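Local structure of CRISPR protein (Archaeoglobus fulgidus, 4MJK) at residues Y29-T34 and I128-V133; A39-I44 and K56-E61; A45-I50 and L144-R149; G70-N75 and G256-I261. The protein probably acts as the Cas5 subunit of a type I-A CRISPR Cascade complex, a RAMP-family protein whose relatives hold the 5' handle of the crRNA. All coordinates share one frame; numbering follows the deposited sequence.

How the contacts relate
Helix 33-46 is common to contacts 1, 2 and 3, which take its start, middle and end in turn. Along the chain contact 2 closes first, within the span of contact 1 and before contact 4 opens, whereas contacts 1 and 3 cross, so the helix is tied to segments far away in sequence. Contacts 2 and 3, with centres about 9 Å apart, are joined by the salt bridge between Glu42 and Arg149. Contacts 1 and 4 have centres about 10 Å apart and meet through backbone bonds between the adjacent strands 66-73 and 127-134. Contacts 3 and 4 are about 24 Å apart, centre to centre. The set thus runs from a surface helix end, through the core, to the sheet's outermost strands.

Contact 1 (Y29-T34 and I128-V133); sequences YYPPPT and IRWFLV
Ile128 turns its CG1 beside the backbone N (chi1 -63°) and then runs straight on (chi2 176°), which carries CD1 out to the ring of Tyr30. Tyr30 has its own ring set beside its backbone N (chi1 -68°) and presents an edge: Ile128 CD1 lies near the ring plane, 3.8 Å from Tyr30 CD1. Ile128 CD1 also lies 4.2 Å from Pro31 CD, so one carbon fills the corner between an aromatic edge and a proline ring. The other branch, Ile128 CG2, rests over one face of the Trp130 indole, offset toward the rim. Pro31 comes to that indole at its edge, with Pro31 CG 4.1 Å from Trp130 CH2.

No direct hydrogen bond crosses here, but a water does the polar work. It accepts from Trp130 NE1 at 2.9 Å, lying in the indole plane, and donates to Pro31 O at 2.7 Å, giving two buried polar groups a partner. Tyr30 OH is hydrogen-bonded to Pro231 O.

Pro32 is the N-cap of helix 33-46, so this packing lays the start of that helix on strand 127-134, within the antiparallel sheet of the Cas5 family's RAMP-like fold. Phe36, from the helix's first turns, stacks on Trp130, while Trp71 of the adjacent strand 66-73 meets the rings of both Tyr30 and Trp130.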
loop_
_atom_site.group_PDB
_atom_site.type_symbol
_atom_site.label_atom_id
_atom_site.label_comp_id
_atom_site.label_asym_id
_atom_site.label_seq_id
_atom_site.Cartn_x
_atom_site.Cartn_y
_atom_site.Cartn_z
ATOM N N TYR A 29 1.521 9.941 -9.957
ATOM C CA TYR A 29 0.307 9.128 -10.032
ATOM C C TYR A 29 0.664 7.705 -10.501
ATOM O O TYR A 29 0.093 6.715 -10.015
ATOM C CB TYR A 29 -0.716 9.761 -10.981
ATOM C CG TYR A 29 -1.368 11.027 -10.466
ATOM C CD1 TYR A 29 -2.420 10.972 -9.556
ATOM C CD2 TYR A 29 -0.954 12.280 -10.914
ATOM C CE1 TYR A 29 -3.035 12.136 -9.093
ATOM C CE2 TYR A 29 -1.570 13.451 -10.462
ATOM C CZ TYR A 29 -2.603 13.367 -9.551
ATOM O OH TYR A 29 -3.219 14.506 -9.092
ATOM N N TYR A 30 1.618 7.594 -11.432
ATOM C CA TYR A 30 1.974 6.283 -11.990
ATOM C C TYR A 30 3.466 5.996 -11.985
ATOM O O TYR A 30 4.274 6.910 -11.966
ATOM C CB TYR A 30 1.491 6.164 -13.440
ATOM C CG TYR A 30 0.002 6.127 -13.573
ATOM C CD1 TYR A 30 -0.707 4.974 -13.251
ATOM C CD2 TYR A 30 -0.707 7.245 -14.018
ATOM C CE1 TYR A 30 -2.082 4.931 -13.361
ATOM C CE2 TYR A 30 -2.081 7.210 -14.134
ATOM C CZ TYR A 30 -2.767 6.038 -13.806
ATOM O OH TYR A 30 -4.147 5.973 -13.910
ATOM N N PRO A 31 3.843 4.710 -12.053
ATOM C CA PRO A 31 5.272 4.410 -12.184
ATOM C C PRO A 31 5.827 5.067 -13.443
ATOM O O PRO A 31 5.230 4.927 -14.511
ATOM C CB PRO A 31 5.295 2.884 -12.356
ATOM C CG PRO A 31 4.044 2.417 -11.700
ATOM C CD PRO A 31 3.024 3.486 -12.042
ATOM N N PRO A 32 6.946 5.791 -13.319
ATOM C CA PRO A 32 7.556 6.409 -14.505
ATOM C C PRO A 32 7.927 5.380 -15.572
ATOM O O PRO A 32 8.217 4.225 -15.250
ATOM C CB PRO A 32 8.814 7.080 -13.945
ATOM C CG PRO A 32 8.457 7.362 -12.486
ATOM C CD PRO A 32 7.642 6.163 -12.067
ATOM N N PRO A 33 7.901 5.791 -16.847
ATOM C CA PRO A 33 8.250 4.850 -17.919
ATOM C C PRO A 33 9.703 4.350 -17.845
ATOM O O PRO A 33 9.947 3.213 -18.232
ATOM C CB PRO A 33 7.981 5.653 -19.211
ATOM C CG PRO A 33 7.966 7.083 -18.797
ATOM C CD PRO A 33 7.450 7.091 -17.368
ATOM N N THR A 34 10.647 5.150 -17.354
ATOM C CA THR A 34 11.997 4.601 -17.197
ATOM C C THR A 34 12.035 3.564 -16.075
ATOM O O THR A 34 12.887 2.670 -16.076
ATOM C CB THR A 34 13.079 5.658 -16.954
ATOM O OG1 THR A 34 12.698 6.512 -15.867
ATOM C CG2 THR A 34 13.286 6.506 -18.215
ATOM N N ILE A 128 -2.651 -2.355 -13.919
ATOM C CA ILE A 128 -2.328 -1.356 -14.937
ATOM C C ILE A 128 -1.874 -2.075 -16.205
ATOM O O ILE A 128 -1.175 -3.083 -16.117
ATOM C CB ILE A 128 -1.179 -0.412 -14.455
ATOM C CG1 ILE A 128 -1.631 0.385 -13.223
ATOM C CG2 ILE A 128 -0.749 0.531 -15.600
ATOM C CD1 ILE A 128 -0.543 1.253 -12.616
ATOM N N ARG A 129 -2.294 -1.585 -17.373
ATOM C CA ARG A 129 -1.847 -2.148 -18.642
ATOM C C ARG A 129 -0.848 -1.214 -19.329
ATOM O O ARG A 129 -1.122 -0.012 -19.489
ATOM C CB ARG A 129 -3.039 -2.414 -19.576
ATOM C CG ARG A 129 -2.618 -2.965 -20.962
ATOM C CD ARG A 129 -3.829 -3.363 -21.842
ATOM N NE ARG A 129 -4.648 -4.378 -21.181
ATOM C CZ ARG A 129 -5.953 -4.533 -21.380
ATOM N NH1 ARG A 129 -6.591 -3.741 -22.227
ATOM N NH2 ARG A 129 -6.625 -5.476 -20.732
ATOM N N TRP A 130 0.294 -1.763 -19.733
ATOM C CA TRP A 130 1.270 -1.025 -20.532
ATOM C C TRP A 130 1.201 -1.463 -21.990
ATOM O O TRP A 130 0.955 -2.638 -22.291
ATOM C CB TRP A 130 2.697 -1.238 -20.023
ATOM C CG TRP A 130 3.132 -0.263 -18.964
ATOM C CD1 TRP A 130 3.793 0.921 -19.149
ATOM C CD2 TRP A 130 2.952 -0.407 -17.550
ATOM N NE1 TRP A 130 4.033 1.529 -17.930
ATOM C CE2 TRP A 130 3.522 0.734 -16.935
ATOM C CE3 TRP A 130 2.359 -1.384 -16.749
ATOM C CZ2 TRP A 130 3.509 0.925 -15.548
ATOM C CZ3 TRP A 130 2.366 -1.203 -15.359
ATOM C CH2 TRP A 130 2.927 -0.054 -14.777
ATOM N N PHE A 131 1.413 -0.507 -22.889
ATOM C CA PHE A 131 1.451 -0.766 -24.319
ATOM C C PHE A 131 2.764 -0.152 -24.774
ATOM O O PHE A 131 2.928 1.080 -24.761
ATOM C CB PHE A 131 0.230 -0.108 -24.995
ATOM C CG PHE A 131 0.083 -0.401 -26.477
ATOM C CD1 PHE A 131 0.954 -1.249 -27.137
ATOM C CD2 PHE A 131 -0.951 0.185 -27.202
ATOM C CE1 PHE A 131 0.801 -1.508 -28.506
ATOM C CE2 PHE A 131 -1.115 -0.082 -28.573
ATOM C CZ PHE A 131 -0.232 -0.927 -29.215
ATOM N N LEU A 132 3.713 -1.022 -25.119
ATOM C CA LEU A 132 5.031 -0.615 -25.577
ATOM C C LEU A 132 5.164 -0.962 -27.052
ATOM O O LEU A 132 4.647 -1.995 -27.502
ATOM C CB LEU A 132 6.138 -1.325 -24.784
ATOM C CG LEU A 132 6.475 -0.728 -23.404
ATOM C CD1 LEU A 132 5.321 -0.938 -22.445
ATOM C CD2 LEU A 132 7.759 -1.333 -22.834
ATOM N N VAL A 133 5.845 -0.102 -27.801
ATOM C CA VAL A 133 6.109 -0.379 -29.210
ATOM C C VAL A 133 7.612 -0.250 -29.434
ATOM O O VAL A 133 8.204 0.733 -29.007
ATOM C CB VAL A 133 5.367 0.608 -30.158
ATOM C CG1 VAL A 133 5.730 0.308 -31.628
ATOM C CG2 VAL A 133 3.841 0.539 -29.952
HETATM O O HOH W 1 5.187 4.048 -17.043
#

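Contact 2 (A39-I44 and K56-E61); sequences AVAEAI and KEIISE
Ala41 and Ile59 bring their CA atoms to 5.4 Å, a close approach for two helices that the small alanine side chain permits. This is helix-helix packing of 33-46 against 58-65, the helix that leads into edge strand 66-73. Glu57 is the N-cap residue of helix 58-65, though its side chain is not modelled and the backbone just before the helix is doubtful. Ser60 OG donates to Glu57 O at 3.0 Å, and two weak backbone bonds converge on the same carbonyl.

Ala41 CB faces the incoming turn, 4.0 Å from Ile58 CG2 and 4.1 Å from Ile59 CB. Beside it Ile44 and Ile58 cross with their branches exchanged: Ile44 CG2 meets Ile58 CD1 at 3.9 Å, while Ile44 CD1 reaches Ile58 CG2 at 4.1 Å. Ile58 can do both because CG1 stands beside the backbone N (chi1 -65°), leaving CG2 turned to Ala41. Trimming Ile58 to an alanine is likely to open a gap between the helices and leave the Ile44 methyls without their partners here.

Val139 and Ile143 also pack on Ile44. No hydrogen bond crosses between the two segments, so the contact probably rests on close fit and the burial of apolar surface.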
loop_
_atom_site.group_PDB
_atom_site.type_symbol
_atom_site.label_atom_id
_atom_site.label_comp_id
_atom_site.label_asym_id
_atom_site.label_seq_id
_atom_site.Cartn_x
_atom_site.Cartn_y
_atom_site.Cartn_z
ATOM N N ALA A 39 12.668 -2.217 -15.003
ATOM C CA ALA A 39 12.200 -3.534 -14.567
ATOM C C ALA A 39 12.375 -4.568 -15.675
ATOM O O ALA A 39 12.801 -5.694 -15.419
ATOM C CB ALA A 39 10.744 -3.474 -14.107
ATOM N N VAL A 40 12.039 -4.189 -16.906
ATOM C CA VAL A 40 12.307 -5.052 -18.053
ATOM C C VAL A 40 13.808 -5.371 -18.123
ATOM O O VAL A 40 14.210 -6.531 -18.262
ATOM C CB VAL A 40 11.852 -4.403 -19.378
ATOM C CG1 VAL A 40 12.121 -5.353 -20.560
ATOM C CG2 VAL A 40 10.383 -4.040 -19.316
ATOM N N ALA A 41 14.633 -4.333 -18.017
ATOM C CA ALA A 41 16.081 -4.497 -18.089
ATOM C C ALA A 41 16.591 -5.443 -16.999
ATOM O O ALA A 41 17.392 -6.336 -17.273
ATOM C CB ALA A 41 16.780 -3.141 -17.990
ATOM N N GLU A 42 16.125 -5.246 -15.767
ATOM C CA GLU A 42 16.488 -6.140 -14.668
ATOM C C GLU A 42 16.091 -7.589 -14.946
ATOM O O GLU A 42 16.841 -8.513 -14.626
ATOM C CB GLU A 42 15.861 -5.688 -13.339
ATOM C CG GLU A 42 16.081 -6.693 -12.203
ATOM C CD GLU A 42 15.689 -6.180 -10.822
ATOM O OE1 GLU A 42 14.948 -5.180 -10.726
ATOM O OE2 GLU A 42 16.127 -6.792 -9.819
ATOM N N ALA A 43 14.908 -7.789 -15.521
ATOM C CA ALA A 43 14.426 -9.144 -15.793
ATOM C C ALA A 43 15.274 -9.804 -16.873
ATOM O O ALA A 43 15.508 -11.016 -16.846
ATOM C CB ALA A 43 12.972 -9.125 -16.195
ATOM N N ILE A 44 15.738 -8.998 -17.820
ATOM C CA ILE A 44 16.614 -9.486 -18.877
ATOM C C ILE A 44 17.994 -9.839 -18.320
ATOM O O ILE A 44 18.555 -10.887 -18.643
ATOM C CB ILE A 44 16.754 -8.458 -20.012
ATOM C CG1 ILE A 44 15.426 -8.305 -20.762
ATOM C CG2 ILE A 44 17.858 -8.878 -20.970
ATOM C CD1 ILE A 44 15.415 -7.139 -21.750
ATOM N N LYS A 56 24.380 -3.600 -18.321
ATOM C CA LYS A 56 23.034 -2.999 -18.307
ATOM C C LYS A 56 22.924 -1.517 -17.909
ATOM O O LYS A 56 22.568 -1.208 -16.771
ATOM C CB LYS A 56 22.066 -3.852 -17.484
ATOM N N GLU A 57 23.174 -0.605 -18.850
ATOM C CA GLU A 57 23.491 -0.956 -20.227
ATOM C C GLU A 57 22.261 -1.298 -21.055
ATOM O O GLU A 57 21.990 -0.678 -22.083
ATOM N N ILE A 58 21.510 -2.290 -20.595
ATOM C CA ILE A 58 20.361 -2.804 -21.330
ATOM C C ILE A 58 19.230 -1.785 -21.406
ATOM O O ILE A 58 18.514 -1.724 -22.398
ATOM C CB ILE A 58 19.840 -4.101 -20.690
ATOM C CG1 ILE A 58 20.902 -5.196 -20.809
ATOM C CG2 ILE A 58 18.526 -4.549 -21.335
ATOM C CD1 ILE A 58 20.672 -6.362 -19.891
ATOM N N ILE A 59 19.066 -0.985 -20.362
ATOM C CA ILE A 59 17.978 -0.021 -20.363
ATOM C C ILE A 59 18.170 1.024 -21.461
ATOM O O ILE A 59 17.201 1.452 -22.087
ATOM C CB ILE A 59 17.791 0.665 -19.005
ATOM C CG1 ILE A 59 16.400 1.296 -18.928
ATOM C CG2 ILE A 59 18.853 1.715 -18.784
ATOM C CD1 ILE A 59 16.181 2.131 -17.678
ATOM N N SER A 60 19.412 1.425 -21.707
ATOM C CA SER A 60 19.671 2.368 -22.784
ATOM C C SER A 60 19.450 1.700 -24.140
ATOM O O SER A 60 19.037 2.357 -25.097
ATOM C CB SER A 60 21.072 2.987 -22.679
ATOM O OG SER A 60 22.070 2.094 -23.134
ATOM N N GLU A 61 19.701 0.395 -24.217
ATOM C CA GLU A 61 19.418 -0.359 -25.437
ATOM C C GLU A 61 17.910 -0.405 -25.714
ATOM O O GLU A 61 17.470 -0.252 -26.848
ATOM C CB GLU A 61 19.948 -1.790 -25.332
ATOM C CG GLU A 61 21.428 -1.906 -24.999
ATOM C CD GLU A 61 21.928 -3.343 -25.051
ATOM O OE1 GLU A 61 21.086 -4.271 -25.092
ATOM O OE2 GLU A 61 23.165 -3.541 -25.054
#

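Contact 3 (A45-I50 and L144-R149); sequences AKDKGI and LWKIHR
Lys146 reaches for Asp47 with a chain that is straight until its last bond. Its CB sets the direction, with CG beside the backbone N (chi1 -66°), and neither of these two carbons yet touches the aspartate. The first real touch comes one carbon on, with Lys146 CD 3.8 Å from Asp47 OD1. Lys146 CE comes nearest, 3.5 Å from Asp47 OD1. There the chain bends (chi4 71°), and Lys146 NZ ends 3.7 Å from Asp47 OD1, a long salt bridge and not a hydrogen bond. The lysine end therefore passes across the carboxylate oxygen, at about a right angle to the aspartate side chain, and its methylenes sit as near as the ammonium does.

Asp47 is the first residue to leave helical geometry at the end of helix 33-46, and the stronger partner of its OD1 is Lys142. The loop that carries Lys146 begins with a type I turn from Leu144 to Ile147, whose closing bond is weak. Ile147 packs on Ala39 and Val40 of the same helix, and Lys146 O lies over one face of the His148 ring, toward its rim.

This is a surface contact, and Lys146 also touches a neighbouring molecule in the crystal, so its pose may owe something to packing. A carboxylate at the C-terminal end of a helix would be expected to add to the partial negative charge of the helix end. Two lysines around OD1 would probably offset both, with Lys142 as the stronger partner and Lys146 contributing mainly a diffuse, solvent-screened attraction.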
loop_
_atom_site.group_PDB
_atom_site.type_symbol
_atom_site.label_atom_id
_atom_site.label_comp_id
_atom_site.label_asym_id
_atom_site.label_seq_id
_atom_site.Cartn_x
_atom_site.Cartn_y
_atom_site.Cartn_z
ATOM N N ALA A 45 18.527 -8.966 -17.472
ATOM C CA ALA A 45 19.839 -9.180 -16.874
ATOM C C ALA A 45 19.881 -10.450 -16.030
ATOM O O ALA A 45 20.814 -11.241 -16.147
ATOM C CB ALA A 45 20.253 -7.981 -16.047
ATOM N N LYS A 46 18.871 -10.639 -15.185
ATOM C CA LYS A 46 18.788 -11.833 -14.347
ATOM C C LYS A 46 18.763 -13.109 -15.178
ATOM O O LYS A 46 19.488 -14.061 -14.888
ATOM C CB LYS A 46 17.559 -11.785 -13.441
ATOM C CG LYS A 46 17.691 -10.827 -12.275
ATOM C CD LYS A 46 16.653 -11.128 -11.203
ATOM C CE LYS A 46 16.988 -10.431 -9.896
ATOM N NZ LYS A 46 16.259 -11.054 -8.752
ATOM N N ASP A 47 17.925 -13.126 -16.209
ATOM C CA ASP A 47 17.846 -14.262 -17.116
ATOM C C ASP A 47 19.155 -14.443 -17.891
ATOM O O ASP A 47 19.157 -14.952 -19.007
ATOM C CB ASP A 47 16.674 -14.083 -18.087
ATOM C CG ASP A 47 16.220 -15.396 -18.710
ATOM O OD1 ASP A 47 15.121 -15.878 -18.353
ATOM O OD2 ASP A 47 16.960 -15.951 -19.552
ATOM N N LYS A 48 20.266 -14.026 -17.289
ATOM C CA LYS A 48 21.587 -14.116 -17.906
ATOM C C LYS A 48 22.663 -13.924 -16.843
ATOM O O LYS A 48 23.064 -14.866 -16.161
ATOM C CB LYS A 48 21.766 -13.021 -18.964
ATOM C CG LYS A 48 20.837 -13.082 -20.167
ATOM C CD LYS A 48 21.030 -11.849 -21.043
ATOM C CE LYS A 48 20.055 -11.823 -22.215
ATOM N NZ LYS A 48 20.403 -10.743 -23.192
ATOM N N GLY A 49 23.123 -12.680 -16.719
ATOM C CA GLY A 49 24.115 -12.291 -15.733
ATOM C C GLY A 49 24.332 -10.785 -15.724
ATOM O O GLY A 49 24.353 -10.144 -16.780
ATOM N N ILE A 50 24.487 -10.227 -14.524
ATOM C CA ILE A 50 24.730 -8.795 -14.311
ATOM C C ILE A 50 23.694 -7.890 -14.972
ATOM O O ILE A 50 23.615 -6.697 -14.662
ATOM C CB ILE A 50 26.142 -8.363 -14.762
ATOM C CG1 ILE A 50 26.633 -7.181 -13.919
ATOM C CG2 ILE A 50 26.155 -8.010 -16.244
ATOM C CD1 ILE A 50 28.063 -6.764 -14.211
ATOM N N LEU A 144 9.123 -10.815 -20.202
ATOM C CA LEU A 144 8.123 -9.891 -19.689
ATOM C C LEU A 144 7.349 -10.529 -18.542
ATOM O O LEU A 144 7.030 -9.859 -17.561
ATOM C CB LEU A 144 7.183 -9.421 -20.812
ATOM C CG LEU A 144 7.826 -8.546 -21.900
ATOM C CD1 LEU A 144 6.865 -8.269 -23.057
ATOM C CD2 LEU A 144 8.342 -7.236 -21.312
ATOM N N TRP A 145 7.083 -11.831 -18.639
ATOM C CA TRP A 145 6.328 -12.530 -17.592
ATOM C C TRP A 145 7.053 -12.555 -16.245
ATOM O O TRP A 145 6.431 -12.786 -15.216
ATOM C CB TRP A 145 6.022 -13.959 -18.010
ATOM C CG TRP A 145 4.920 -14.084 -19.001
ATOM C CD1 TRP A 145 5.042 -14.218 -20.357
ATOM C CD2 TRP A 145 3.516 -14.104 -18.723
ATOM N NE1 TRP A 145 3.801 -14.322 -20.934
ATOM C CE2 TRP A 145 2.848 -14.250 -19.952
ATOM C CE3 TRP A 145 2.761 -14.014 -17.545
ATOM C CZ2 TRP A 145 1.458 -14.317 -20.044
ATOM C CZ3 TRP A 145 1.384 -14.070 -17.640
ATOM C CH2 TRP A 145 0.745 -14.224 -18.880
ATOM N N LYS A 146 8.361 -12.298 -16.270
ATOM C CA LYS A 146 9.231 -12.452 -15.104
ATOM C C LYS A 146 9.429 -11.173 -14.281
ATOM O O LYS A 146 10.303 -11.103 -13.401
ATOM C CB LYS A 146 10.586 -12.999 -15.544
ATOM C CG LYS A 146 10.541 -14.433 -16.099
ATOM C CD LYS A 146 11.963 -14.917 -16.399
ATOM C CE LYS A 146 12.002 -16.374 -16.835
ATOM N NZ LYS A 146 11.438 -16.555 -18.200
ATOM N N ILE A 147 8.627 -10.159 -14.569
ATOM C CA ILE A 147 8.716 -8.908 -13.831
ATOM C C ILE A 147 7.998 -9.064 -12.485
ATOM O O ILE A 147 6.800 -9.366 -12.462
ATOM C CB ILE A 147 8.101 -7.771 -14.642
ATOM C CG1 ILE A 147 8.955 -7.495 -15.890
ATOM C CG2 ILE A 147 7.959 -6.504 -13.781
ATOM C CD1 ILE A 147 8.292 -6.552 -16.891
ATOM N N HIS A 148 8.723 -8.852 -11.379
ATOM C CA HIS A 148 8.180 -9.045 -10.025
ATOM C C HIS A 148 8.174 -7.769 -9.192
ATOM O O HIS A 148 7.594 -7.735 -8.101
ATOM C CB HIS A 148 8.972 -10.109 -9.251
ATOM C CG HIS A 148 9.011 -11.445 -9.930
ATOM N ND1 HIS A 148 7.874 -12.086 -10.365
ATOM C CD2 HIS A 148 10.046 -12.255 -10.244
ATOM C CE1 HIS A 148 8.203 -13.237 -10.923
ATOM N NE2 HIS A 148 9.521 -13.364 -10.862
ATOM N N ARG A 149 8.843 -6.732 -9.685
ATOM C CA ARG A 149 8.748 -5.436 -9.035
ATOM C C ARG A 149 8.878 -4.287 -10.021
ATOM O O ARG A 149 9.599 -4.368 -11.005
ATOM C CB ARG A 149 9.773 -5.301 -7.913
ATOM C CG ARG A 149 11.201 -5.414 -8.375
ATOM C CD ARG A 149 11.939 -4.157 -8.044
ATOM N NE ARG A 149 13.383 -4.342 -8.108
ATOM C CZ ARG A 149 14.257 -3.515 -7.546
ATOM N NH1 ARG A 149 13.824 -2.449 -6.885
ATOM N NH2 ARG A 149 15.558 -3.752 -7.653
#

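Contact 4 (G70-N75 and G256-I261); sequences GWKALN and GGEVVI
The carboxylate of Glu258 is approached by Lys72 at its rim and not over a face: Lys72 NZ lies on the syn side of OE1, 16° out of the carboxylate plane, and donates a 3.2 Å hydrogen bond to Glu258 OE1 as part of a salt bridge. In this RAMP-type, Cas5-like fold the pair links strands 66-73 and 258-263, the outermost strands of the six-stranded antiparallel sheet within the chain. No backbone hydrogen bond joins the two segments, so side chains make the connection.

Lys72 leaves its backbone with CG between N and the carbonyl carbon (chi1 66°) and is fully extended from there. Glu258 instead folds at its second torsion (chi2 -65°), bringing OE1 round to the lysine, and the two side chains cross at about a right angle. Lys72 NZ also pairs with Asp177, while Glu258 OE1 is hydrogen-bonded to Tyr178 OH and has a long, weak ion pair with Arg129. The ammonium pairs with two carboxylates, which is likely to favour its charged form. A methionine in place of Lys72 would probably leave Glu258 and Asp177 without their shared positive charge.

Farther along the strands Val260 packs on Phe131 and Val133 of strand 127-134. Its CG2 methyl reaches Gly70, where the lack of a CB admits it: Val260 CG2 lies 3.6 Å from Gly70 N and 3.7 Å from Gly70 CA.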
loop_
_atom_site.group_PDB
_atom_site.type_symbol
_atom_site.label_atom_id
_atom_site.label_comp_id
_atom_site.label_asym_id
_atom_site.label_seq_id
_atom_site.Cartn_x
_atom_site.Cartn_y
_atom_site.Cartn_z
ATOM N N GLY A 70 3.009 3.727 -23.315
ATOM C CA GLY A 70 1.835 4.325 -22.694
ATOM C C GLY A 70 1.209 3.314 -21.750
ATOM O O GLY A 70 1.532 2.125 -21.807
ATOM N N TRP A 71 0.310 3.772 -20.886
ATOM C CA TRP A 71 -0.289 2.894 -19.900
ATOM C C TRP A 71 -1.619 3.467 -19.466
ATOM O O TRP A 71 -1.893 4.652 -19.672
ATOM C CB TRP A 71 0.630 2.737 -18.677
ATOM C CG TRP A 71 0.980 4.057 -18.036
ATOM C CD1 TRP A 71 0.348 4.656 -16.978
ATOM C CD2 TRP A 71 2.017 4.959 -18.445
ATOM N NE1 TRP A 71 0.942 5.868 -16.699
ATOM C CE2 TRP A 71 1.965 6.075 -17.594
ATOM C CE3 TRP A 71 2.988 4.920 -19.455
ATOM C CZ2 TRP A 71 2.853 7.137 -17.700
ATOM C CZ3 TRP A 71 3.875 5.984 -19.563
ATOM C CH2 TRP A 71 3.795 7.079 -18.694
ATOM N N LYS A 72 -2.450 2.603 -18.884
ATOM C CA LYS A 72 -3.734 3.007 -18.340
ATOM C C LYS A 72 -4.153 2.052 -17.232
ATOM O O LYS A 72 -3.796 0.868 -17.249
ATOM C CB LYS A 72 -4.809 3.044 -19.432
ATOM C CG LYS A 72 -5.135 1.686 -20.003
ATOM C CD LYS A 72 -6.047 1.787 -21.214
ATOM C CE LYS A 72 -6.295 0.404 -21.810
ATOM N NZ LYS A 72 -7.184 0.429 -23.037
ATOM N N ALA A 73 -4.904 2.574 -16.271
ATOM C CA ALA A 73 -5.430 1.766 -15.180
ATOM C C ALA A 73 -6.566 0.945 -15.755
ATOM O O ALA A 73 -7.264 1.422 -16.632
ATOM C CB ALA A 73 -5.937 2.662 -14.043
ATOM N N LEU A 74 -6.721 -0.293 -15.287
ATOM C CA LEU A 74 -7.834 -1.137 -15.692
ATOM C C LEU A 74 -8.930 -1.121 -14.638
ATOM O O LEU A 74 -10.105 -1.261 -14.958
ATOM C CB LEU A 74 -7.354 -2.582 -15.933
ATOM C CG LEU A 74 -6.263 -2.686 -17.017
ATOM C CD1 LEU A 74 -5.695 -4.103 -17.150
ATOM C CD2 LEU A 74 -6.802 -2.195 -18.344
ATOM N N ASN A 75 -8.560 -0.939 -13.378
ATOM C CA ASN A 75 -9.547 -1.072 -12.309
ATOM C C ASN A 75 -9.149 -0.332 -11.040
ATOM O O ASN A 75 -9.561 -0.700 -9.946
ATOM C CB ASN A 75 -9.729 -2.549 -11.957
ATOM C CG ASN A 75 -8.511 -3.117 -11.267
ATOM O OD1 ASN A 75 -7.419 -2.554 -11.370
ATOM N ND2 ASN A 75 -8.687 -4.202 -10.528
ATOM N N GLY A 256 -5.621 -3.312 -33.205
ATOM C CA GLY A 256 -7.033 -3.450 -32.916
ATOM C C GLY A 256 -7.524 -2.138 -32.351
ATOM O O GLY A 256 -7.295 -1.084 -32.943
ATOM N N GLY A 257 -8.184 -2.185 -31.198
ATOM C CA GLY A 257 -8.691 -0.967 -30.589
ATOM C C GLY A 257 -7.677 -0.204 -29.745
ATOM O O GLY A 257 -7.941 0.921 -29.332
ATOM N N GLU A 258 -6.522 -0.805 -29.483
ATOM C CA GLU A 258 -5.539 -0.187 -28.597
ATOM C C GLU A 258 -4.678 0.791 -29.380
ATOM O O GLU A 258 -4.060 0.422 -30.383
ATOM C CB GLU A 258 -4.643 -1.241 -27.956
ATOM C CG GLU A 258 -5.381 -2.456 -27.362
ATOM C CD GLU A 258 -6.285 -2.094 -26.186
ATOM O OE1 GLU A 258 -5.822 -1.402 -25.252
ATOM O OE2 GLU A 258 -7.466 -2.510 -26.193
ATOM N N VAL A 259 -4.634 2.034 -28.918
ATOM C CA VAL A 259 -3.850 3.067 -29.587
ATOM C C VAL A 259 -2.902 3.764 -28.618
ATOM O O VAL A 259 -3.312 4.252 -27.573
ATOM C CB VAL A 259 -4.751 4.134 -30.237
ATOM C CG1 VAL A 259 -3.901 5.154 -31.008
ATOM C CG2 VAL A 259 -5.772 3.480 -31.162
ATOM N N VAL A 260 -1.623 3.807 -28.956
ATOM C CA VAL A 260 -0.701 4.541 -28.119
ATOM C C VAL A 260 0.121 5.520 -28.963
ATOM O O VAL A 260 0.494 5.225 -30.090
ATOM C CB VAL A 260 0.214 3.596 -27.326
ATOM C CG1 VAL A 260 1.177 2.844 -28.263
ATOM C CG2 VAL A 260 0.957 4.372 -26.260
ATOM N N ILE A 261 0.393 6.688 -28.405
ATOM C CA ILE A 261 1.130 7.720 -29.126
ATOM C C ILE A 261 2.611 7.638 -28.779
ATOM O O ILE A 261 2.974 7.552 -27.609
ATOM C CB ILE A 261 0.591 9.121 -28.778
ATOM C CG1 ILE A 261 -0.860 9.259 -29.232
ATOM C CG2 ILE A 261 1.438 10.224 -29.434
ATOM C CD1 ILE A 261 -1.582 10.399 -28.548
#